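Local coordinates for protein taurocyamine kinase (Schistosoma mansoni, PDB 4WOD) that reversibly transfers a phosphate group from ATP to taurocyamine, yielding N-phosphotaurocyamine and ADP, with magnesium as cofactor, at residues Leu468-Leu473 with Gly597-Val602; Met588-Met593 with Lys604-Gly609; Val643-Pro648 with Lys708-Glu713. The protein carries 4 engineered substitutions. All coordinates share one frame; numbering follows the deposited sequence.

Contact 1 opens first, in the loop leading into strand 480-489, and closes 124 residues later at the start of helix 599-614. Before it closes, the chain has already laid down 588-593, the first half of contact 2, whose partner 604-609 follows farther along the same helix. Contacts 1 and 2 therefore cross, share helix 599-614 and touch through a probable hydrogen bond. Contact 3 follows in series, spanning the 60 residues from strand 639-646 to helix 695-715; it meets contact 1 where I710 packs against L473. Together they tie one eight-stranded antiparallel sheet to the two helices and the incoming loop of the second phosphagen kinase catalytic domain.

Contact 1: Leu468-Leu473 with Gly597-Val602; sequences LPFGDL and GNLAAV
The ring of F470 lies between two leucines. L599 crosses it at about a right angle and lays CD2 over one face in a CH-pi contact, 4.1 Å from the F470 ring centroid, while CB of L468 lies over the opposite face. The ring edge runs along the start of the helix, with A600 N in its plane. F470 reaches this place with CG between its own N and carbonyl carbon (chi1 44°). Next to it, A600 CB presses on F470 O at 3.3 Å, and A600 N donates to G471 O (3.2 Å, 161°). Just ahead of the helix, L473 N donates to G597 O at 3.0 Å. The D472 carboxylate and the N598 amide are stacked, their planes 10° apart. The D472 OD1 atom takes the N-H of D474, and a water that accepts from G597 N also reaches OD2, weakly. N598 caps the helix through OD1, by a weak bond from A601 N. Around the contact, L473 rests on I480 and L599 on T483 and V485 of strand 480-489, whereas L468, F470 and L599 also touch helix 695-715.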
loop_
_atom_site.group_PDB
_atom_site.type_symbol
_atom_site.label_atom_id
_atom_site.label_comp_id
_atom_site.label_asym_id
_atom_site.label_seq_id
_atom_site.Cartn_x
_atom_site.Cartn_y
_atom_site.Cartn_z
ATOM N N LEU A 468 -4.142 15.181 -44.995
ATOM C CA LEU A 468 -4.936 14.406 -44.049
ATOM C C LEU A 468 -6.440 14.637 -44.246
ATOM O O LEU A 468 -6.853 15.692 -44.717
ATOM C CB LEU A 468 -4.522 14.758 -42.619
ATOM C CG LEU A 468 -3.103 14.365 -42.192
ATOM C CD1 LEU A 468 -2.694 15.157 -40.975
ATOM C CD2 LEU A 468 -3.013 12.856 -41.922
ATOM N N PRO A 469 -7.272 13.650 -43.886
ATOM C CA PRO A 469 -8.715 13.842 -44.072
ATOM C C PRO A 469 -9.380 14.495 -42.864
ATOM O O PRO A 469 -10.539 14.204 -42.566
ATOM C CB PRO A 469 -9.225 12.417 -44.264
ATOM C CG PRO A 469 -8.322 11.611 -43.380
ATOM C CD PRO A 469 -6.956 12.274 -43.461
ATOM N N PHE A 470 -8.641 15.347 -42.163
ATOM C CA PHE A 470 -9.200 16.125 -41.066
ATOM C C PHE A 470 -8.301 17.335 -40.871
ATOM O O PHE A 470 -7.149 17.327 -41.293
ATOM C CB PHE A 470 -9.317 15.295 -39.780
ATOM C CG PHE A 470 -8.102 14.442 -39.482
ATOM C CD1 PHE A 470 -8.116 13.080 -39.740
ATOM C CD2 PHE A 470 -6.957 14.999 -38.941
ATOM C CE1 PHE A 470 -7.004 12.286 -39.480
ATOM C CE2 PHE A 470 -5.838 14.207 -38.667
ATOM C CZ PHE A 470 -5.866 12.850 -38.938
ATOM N N GLY A 471 -8.826 18.381 -40.254
ATOM C CA GLY A 471 -8.059 19.591 -40.066
ATOM C C GLY A 471 -8.297 20.159 -38.684
ATOM O O GLY A 471 -7.918 19.558 -37.676
ATOM N N ASP A 472 -8.920 21.331 -38.640
ATOM C CA ASP A 472 -9.286 21.965 -37.386
ATOM C C ASP A 472 -10.776 21.766 -37.126
ATOM O O ASP A 472 -11.631 22.366 -37.786
ATOM C CB ASP A 472 -8.939 23.451 -37.415
ATOM C CG ASP A 472 -9.063 24.110 -36.055
ATOM O OD1 ASP A 472 -9.903 23.663 -35.239
ATOM O OD2 ASP A 472 -8.310 25.081 -35.801
ATOM N N LEU A 473 -11.081 20.937 -36.140
ATOM C CA LEU A 473 -12.456 20.573 -35.846
ATOM C C LEU A 473 -13.256 21.706 -35.188
ATOM O O LEU A 473 -14.457 21.561 -34.942
ATOM C CB LEU A 473 -12.482 19.344 -34.941
ATOM C CG LEU A 473 -11.580 18.160 -35.291
ATOM C CD1 LEU A 473 -11.775 17.018 -34.291
ATOM C CD2 LEU A 473 -11.796 17.676 -36.702
ATOM N N GLY A 597 -8.581 22.915 -31.426
ATOM C CA GLY A 597 -9.112 21.712 -32.037
ATOM C C GLY A 597 -8.415 21.264 -33.307
ATOM O O GLY A 597 -8.982 20.506 -34.093
ATOM N N ASN A 598 -7.180 21.713 -33.504
ATOM C CA ASN A 598 -6.444 21.378 -34.715
ATOM C C ASN A 598 -5.814 19.983 -34.647
ATOM O O ASN A 598 -4.623 19.832 -34.355
ATOM C CB ASN A 598 -5.364 22.412 -34.994
ATOM C CG ASN A 598 -4.816 22.293 -36.389
ATOM O OD1 ASN A 598 -5.096 21.319 -37.098
ATOM N ND2 ASN A 598 -4.027 23.274 -36.797
ATOM N N LEU A 599 -6.638 18.984 -34.946
ATOM C CA LEU A 599 -6.261 17.579 -34.892
ATOM C C LEU A 599 -5.189 17.234 -35.913
ATOM O O LEU A 599 -4.326 16.394 -35.656
ATOM C CB LEU A 599 -7.499 16.707 -35.114
ATOM C CG LEU A 599 -7.312 15.198 -35.287
ATOM C CD1 LEU A 599 -6.631 14.613 -34.065
ATOM C CD2 LEU A 599 -8.675 14.528 -35.537
ATOM N N ALA A 600 -5.237 17.882 -37.073
ATOM C CA ALA A 600 -4.280 17.582 -38.120
ATOM C C ALA A 600 -2.876 17.917 -37.638
ATOM O O ALA A 600 -1.948 17.178 -37.922
ATOM C CB ALA A 600 -4.613 18.343 -39.394
ATOM N N ALA A 601 -2.725 19.023 -36.902
ATOM C CA ALA A 601 -1.414 19.443 -36.412
ATOM C C ALA A 601 -0.928 18.586 -35.230
ATOM O O ALA A 601 0.267 18.329 -35.099
ATOM C CB ALA A 601 -1.439 20.920 -36.014
ATOM N N VAL A 602 -1.849 18.155 -34.369
ATOM C CA VAL A 602 -1.485 17.272 -33.263
ATOM C C VAL A 602 -1.040 15.917 -33.823
ATOM O O VAL A 602 -0.025 15.337 -33.409
ATOM C CB VAL A 602 -2.667 17.073 -32.288
ATOM C CG1 VAL A 602 -2.249 16.183 -31.109
ATOM C CG2 VAL A 602 -3.162 18.412 -31.792
HETATM O O HOH W 1 -8.971 25.181 -33.128
#

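Contact 2: Met588-Met593 with Lys604-Gly609; sequences MRIISM and KRLIEG
S592 and L606 bury the most surface here, and their CB atoms meet at 3.6 Å where the backbones come nearest, with CA atoms 5.1 Å apart. Helix 604-609 comes close to strand 588-593 at this small residue: their axes approach to 7.5 Å and run nearly antiparallel, at 151°. L606 has CG anti to its backbone N (chi1 -179°), which carries its end along the strand toward I590. There its CD1 touches I590 CG2 at 3.6 Å, the two side chains slanting across one another, and lies equally near the I590 carbonyl oxygen. L606 also reaches V485 on the adjacent strand.

R605, one residue earlier, passes on the other flank of S592. Its chain bends at chi3 (51°), which brings NE back beside the hydroxyl, 3.0 Å from S592 OG, obliquely to the guanidinium plane. The strongest partner of that hydroxyl is V602 O, a backbone carbonyl of the same helix. The guanidinium is held from several directions: NE donates to T577 O, NH1 forms a salt bridge with E522, and NH2 bonds to Q594 OE1. Together these partners fix its rotation, with M593 N at its edge, in plane.

I590 and S592 face the helix, while I591 and M593 point to the other side of the strand and touch R484; R589 pairs with E584. The arrangement is a strand followed by a short turn and a helix folded back over it, which here covers one face of the antiparallel sheet of the phosphagen kinase catalytic domain, with R484 and R589, both predicted to bind ATP, toward the other face.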
loop_
_atom_site.group_PDB
_atom_site.type_symbol
_atom_site.label_atom_id
_atom_site.label_comp_id
_atom_site.label_asym_id
_atom_site.label_seq_id
_atom_site.Cartn_x
_atom_site.Cartn_y
_atom_site.Cartn_z
ATOM N N MET A 588 6.724 2.822 -23.512
ATOM C CA MET A 588 6.481 4.238 -23.825
ATOM C C MET A 588 5.017 4.557 -24.060
ATOM O O MET A 588 4.273 3.759 -24.633
ATOM C CB MET A 588 7.262 4.664 -25.066
ATOM C CG MET A 588 8.750 4.756 -24.917
ATOM S SD MET A 588 9.433 5.236 -26.546
ATOM C CE MET A 588 9.205 3.747 -27.490
ATOM N N ARG A 589 4.609 5.745 -23.625
ATOM C CA ARG A 589 3.369 6.343 -24.086
ATOM C C ARG A 589 3.851 7.612 -24.781
ATOM O O ARG A 589 4.510 8.432 -24.153
ATOM C CB ARG A 589 2.382 6.626 -22.929
ATOM C CG ARG A 589 1.049 7.231 -23.386
ATOM C CD ARG A 589 -0.070 7.281 -22.304
ATOM N NE ARG A 589 0.427 7.247 -20.922
ATOM C CZ ARG A 589 0.309 8.252 -20.052
ATOM N NH1 ARG A 589 -0.271 9.389 -20.412
ATOM N NH2 ARG A 589 0.784 8.130 -18.820
ATOM N N ILE A 590 3.610 7.714 -26.088
ATOM C CA ILE A 590 4.054 8.869 -26.870
ATOM C C ILE A 590 2.846 9.756 -27.171
ATOM O O ILE A 590 1.864 9.295 -27.738
ATOM C CB ILE A 590 4.739 8.445 -28.188
ATOM C CG1 ILE A 590 5.882 7.459 -27.906
ATOM C CG2 ILE A 590 5.259 9.680 -28.974
ATOM C CD1 ILE A 590 6.414 6.784 -29.171
ATOM N N ILE A 591 2.942 11.033 -26.806
ATOM C CA ILE A 591 1.767 11.905 -26.725
ATOM C C ILE A 591 1.958 13.205 -27.479
ATOM O O ILE A 591 2.981 13.848 -27.332
ATOM C CB ILE A 591 1.447 12.265 -25.243
ATOM C CG1 ILE A 591 1.210 11.005 -24.404
ATOM C CG2 ILE A 591 0.246 13.204 -25.129
ATOM C CD1 ILE A 591 1.710 11.167 -22.974
ATOM N N SER A 592 0.970 13.593 -28.275
ATOM C CA SER A 592 0.979 14.927 -28.876
ATOM C C SER A 592 -0.281 15.638 -28.428
ATOM O O SER A 592 -1.340 15.033 -28.398
ATOM C CB SER A 592 1.056 14.853 -30.401
ATOM O OG SER A 592 1.123 16.161 -30.966
ATOM N N MET A 593 -0.177 16.916 -28.077
ATOM C CA MET A 593 -1.360 17.652 -27.679
ATOM C C MET A 593 -1.162 19.159 -27.779
ATOM O O MET A 593 -0.034 19.640 -27.822
ATOM C CB MET A 593 -1.752 17.286 -26.244
ATOM C CG MET A 593 -0.713 17.733 -25.231
ATOM S SD MET A 593 -1.199 17.509 -23.509
ATOM C CE MET A 593 -1.402 15.748 -23.376
ATOM N N LYS A 604 -0.018 15.141 -36.938
ATOM C CA LYS A 604 1.222 15.273 -37.681
ATOM C C LYS A 604 2.435 15.240 -36.734
ATOM O O LYS A 604 3.364 14.472 -36.954
ATOM C CB LYS A 604 1.212 16.567 -38.501
ATOM C CG LYS A 604 2.406 16.714 -39.461
ATOM C CD LYS A 604 2.178 17.832 -40.480
ATOM C CE LYS A 604 3.411 18.061 -41.350
ATOM N NZ LYS A 604 4.540 18.548 -40.519
ATOM N N ARG A 605 2.403 16.053 -35.675
ATOM C CA ARG A 605 3.489 16.096 -34.696
ATOM C C ARG A 605 3.687 14.726 -34.043
ATOM O O ARG A 605 4.811 14.246 -33.926
ATOM C CB ARG A 605 3.213 17.161 -33.620
ATOM C CG ARG A 605 4.342 17.356 -32.637
ATOM C CD ARG A 605 4.133 18.619 -31.797
ATOM N NE ARG A 605 2.810 18.643 -31.195
ATOM C CZ ARG A 605 1.839 19.488 -31.523
ATOM N NH1 ARG A 605 2.047 20.427 -32.433
ATOM N NH2 ARG A 605 0.663 19.401 -30.918
ATOM N N LEU A 606 2.589 14.094 -33.628
ATOM C CA LEU A 606 2.689 12.732 -33.110
ATOM C C LEU A 606 3.389 11.778 -34.087
ATOM O O LEU A 606 4.347 11.110 -33.695
ATOM C CB LEU A 606 1.315 12.160 -32.764
ATOM C CG LEU A 606 1.456 10.737 -32.193
ATOM C CD1 LEU A 606 2.407 10.711 -30.962
ATOM C CD2 LEU A 606 0.107 10.154 -31.829
ATOM N N ILE A 607 2.923 11.693 -35.336
ATOM C CA ILE A 607 3.476 10.701 -36.274
ATOM C C ILE A 607 4.979 10.921 -36.498
ATOM O O ILE A 607 5.786 9.977 -36.515
ATOM C CB ILE A 607 2.732 10.705 -37.650
ATOM C CG1 ILE A 607 1.233 10.448 -37.462
ATOM C CG2 ILE A 607 3.348 9.676 -38.605
ATOM C CD1 ILE A 607 0.906 9.259 -36.594
ATOM N N GLU A 608 5.362 12.182 -36.626
ATOM C CA GLU A 608 6.745 12.515 -36.872
ATOM C C GLU A 608 7.602 12.155 -35.662
ATOM O O GLU A 608 8.745 11.733 -35.819
ATOM C CB GLU A 608 6.879 13.996 -37.214
ATOM C CG GLU A 608 6.323 14.329 -38.592
ATOM C CD GLU A 608 6.239 15.821 -38.833
ATOM O OE1 GLU A 608 6.596 16.597 -37.911
ATOM O OE2 GLU A 608 5.800 16.208 -39.938
ATOM N N GLY A 609 7.032 12.278 -34.465
ATOM C CA GLY A 609 7.740 11.902 -33.258
ATOM C C GLY A 609 7.927 10.400 -33.114
ATOM O O GLY A 609 8.959 9.917 -32.641
#

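Contact 3: Val643-Pro648 with Lys708-Glu713; sequences VLLKIP and KMIEIE
E713 packs its whole side chain against I647 and P648, just beyond the end of strand 639-646. CB starts on I647 CG2, and CG continues past the same methyl at 4.0 Å. The chain leaves the helix with CG anti to the backbone N (chi1 179°) and then bends at chi2 (67°), which turns the carboxylate toward the backbone that follows the strand. CD comes to 3.7 Å from I647 CA. At the tip the two oxygens divide: OE1 sits 3.6 Å from I647 CB and accepts from L650 N, whereas OE2 lies 3.3 Å from P648 CD and accepts from K649 N. P648 N, also close, has no hydrogen to offer, and the proline ring crosses the glutamate at about a right angle. Two consecutive backbone N-H groups thus grip one buried carboxylate, an arrangement that would be expected to stabilise its charged form.

A turn or so earlier on the helix the contact is wholly apolar. L645 splits its two methyls between neighbouring residues: CD2 meets M709 SD at 3.8 Å and CD1 meets I710 CG1 at 4.0 Å. The extended M709 chain also brings its sulfur near I647 CD1, at 4.4 Å.

M709 further touches I685 of strand 682-687 and I660 and C661 of helix 658-663, and I710 and E713 pack on F479. L645 lies on I480 and I685, so helix 695-715 packs over the C-terminal end of strand 639-646, beside its sheet neighbours, strands 480-489 and 682-687.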
loop_
_atom_site.group_PDB
_atom_site.type_symbol
_atom_site.label_atom_id
_atom_site.label_comp_id
_atom_site.label_asym_id
_atom_site.label_seq_id
_atom_site.Cartn_x
_atom_site.Cartn_y
_atom_site.Cartn_z
ATOM N N VAL A 643 -10.450 14.748 -27.572
ATOM C CA VAL A 643 -10.649 16.183 -27.399
ATOM C C VAL A 643 -11.292 16.463 -26.060
ATOM O O VAL A 643 -12.046 15.646 -25.536
ATOM C CB VAL A 643 -11.547 16.804 -28.507
ATOM C CG1 VAL A 643 -10.843 16.783 -29.849
ATOM C CG2 VAL A 643 -12.911 16.103 -28.570
ATOM N N LEU A 644 -10.990 17.630 -25.509
ATOM C CA LEU A 644 -11.754 18.145 -24.392
ATOM C C LEU A 644 -12.890 18.995 -24.976
ATOM O O LEU A 644 -12.657 20.094 -25.485
ATOM C CB LEU A 644 -10.861 18.951 -23.453
ATOM C CG LEU A 644 -11.407 19.157 -22.046
ATOM C CD1 LEU A 644 -12.041 17.870 -21.540
ATOM C CD2 LEU A 644 -10.284 19.593 -21.138
ATOM N N LEU A 645 -14.110 18.461 -24.926
ATOM C CA LEU A 645 -15.242 19.042 -25.649
ATOM C C LEU A 645 -16.295 19.684 -24.735
ATOM O O LEU A 645 -16.776 19.060 -23.781
ATOM C CB LEU A 645 -15.902 17.968 -26.517
ATOM C CG LEU A 645 -16.998 18.397 -27.497
ATOM C CD1 LEU A 645 -16.438 19.317 -28.566
ATOM C CD2 LEU A 645 -17.660 17.180 -28.129
ATOM N N LYS A 646 -16.655 20.928 -25.043
ATOM C CA LYS A 646 -17.735 21.615 -24.328
ATOM C C LYS A 646 -19.068 21.468 -25.052
ATOM O O LYS A 646 -19.302 22.095 -26.083
ATOM C CB LYS A 646 -17.412 23.097 -24.146
ATOM C CG LYS A 646 -16.099 23.357 -23.436
ATOM C CD LYS A 646 -15.969 24.814 -23.046
ATOM C CE LYS A 646 -16.098 25.711 -24.251
ATOM N NZ LYS A 646 -15.838 27.132 -23.901
ATOM N N ILE A 647 -19.936 20.626 -24.511
ATOM C CA ILE A 647 -21.266 20.453 -25.070
ATOM C C ILE A 647 -22.335 20.504 -23.973
ATOM O O ILE A 647 -22.924 19.486 -23.624
ATOM C CB ILE A 647 -21.374 19.126 -25.867
ATOM C CG1 ILE A 647 -20.736 17.966 -25.100
ATOM C CG2 ILE A 647 -20.698 19.261 -27.215
ATOM C CD1 ILE A 647 -20.930 16.627 -25.773
ATOM N N PRO A 648 -22.590 21.707 -23.428
ATOM C CA PRO A 648 -23.540 21.901 -22.326
ATOM C C PRO A 648 -24.941 21.391 -22.659
ATOM O O PRO A 648 -25.594 20.760 -21.814
ATOM C CB PRO A 648 -23.553 23.423 -22.142
ATOM C CG PRO A 648 -22.257 23.876 -22.678
ATOM C CD PRO A 648 -21.984 22.982 -23.843
ATOM N N LYS A 708 -19.825 15.492 -35.704
ATOM C CA LYS A 708 -21.241 15.218 -35.514
ATOM C C LYS A 708 -21.765 15.843 -34.239
ATOM O O LYS A 708 -22.756 16.561 -34.263
ATOM C CB LYS A 708 -21.508 13.714 -35.491
ATOM C CG LYS A 708 -22.395 13.272 -36.644
ATOM C CD LYS A 708 -23.869 13.252 -36.230
ATOM C CE LYS A 708 -24.683 14.219 -37.101
ATOM N NZ LYS A 708 -24.516 13.878 -38.550
ATOM N N MET A 709 -21.109 15.536 -33.125
ATOM C CA MET A 709 -21.470 16.099 -31.826
ATOM C C MET A 709 -21.593 17.618 -31.852
ATOM O O MET A 709 -22.567 18.176 -31.349
ATOM C CB MET A 709 -20.441 15.699 -30.769
ATOM C CG MET A 709 -20.539 14.262 -30.332
ATOM S SD MET A 709 -19.520 13.926 -28.888
ATOM C CE MET A 709 -19.778 12.168 -28.736
ATOM N N ILE A 710 -20.597 18.280 -32.432
ATOM C CA ILE A 710 -20.578 19.735 -32.482
ATOM C C ILE A 710 -21.753 20.250 -33.301
ATOM O O ILE A 710 -22.452 21.163 -32.875
ATOM C CB ILE A 710 -19.254 20.271 -33.068
ATOM C CG1 ILE A 710 -18.105 20.029 -32.080
ATOM C CG2 ILE A 710 -19.370 21.750 -33.377
ATOM C CD1 ILE A 710 -16.765 20.580 -32.533
ATOM N N GLU A 711 -21.994 19.651 -34.461
ATOM C CA GLU A 711 -23.110 20.103 -35.274
ATOM C C GLU A 711 -24.454 19.720 -34.648
ATOM O O GLU A 711 -25.462 20.383 -34.887
ATOM C CB GLU A 711 -22.998 19.567 -36.701
ATOM C CG GLU A 711 -22.509 20.627 -37.659
ATOM C CD GLU A 711 -23.593 21.624 -37.993
ATOM O OE1 GLU A 711 -24.729 21.451 -37.507
ATOM O OE2 GLU A 711 -23.300 22.615 -38.692
ATOM N N ILE A 712 -24.471 18.661 -33.844
ATOM C CA ILE A 712 -25.667 18.334 -33.075
ATOM C C ILE A 712 -25.893 19.417 -32.031
ATOM O O ILE A 712 -27.020 19.859 -31.823
ATOM C CB ILE A 712 -25.574 16.957 -32.377
ATOM C CG1 ILE A 712 -25.585 15.819 -33.405
ATOM C CG2 ILE A 712 -26.712 16.777 -31.378
ATOM C CD1 ILE A 712 -26.763 15.852 -34.333
ATOM N N GLU A 713 -24.805 19.847 -31.395
ATOM C CA GLU A 713 -24.850 20.811 -30.298
ATOM C C GLU A 713 -25.469 22.155 -30.673
ATOM O O GLU A 713 -26.299 22.664 -29.934
ATOM C CB GLU A 713 -23.434 21.030 -29.742
ATOM C CG GLU A 713 -23.301 22.036 -28.595
ATOM C CD GLU A 713 -23.970 21.599 -27.306
ATOM O OE1 GLU A 713 -24.419 20.438 -27.203
ATOM O OE2 GLU A 713 -24.022 22.431 -26.380
#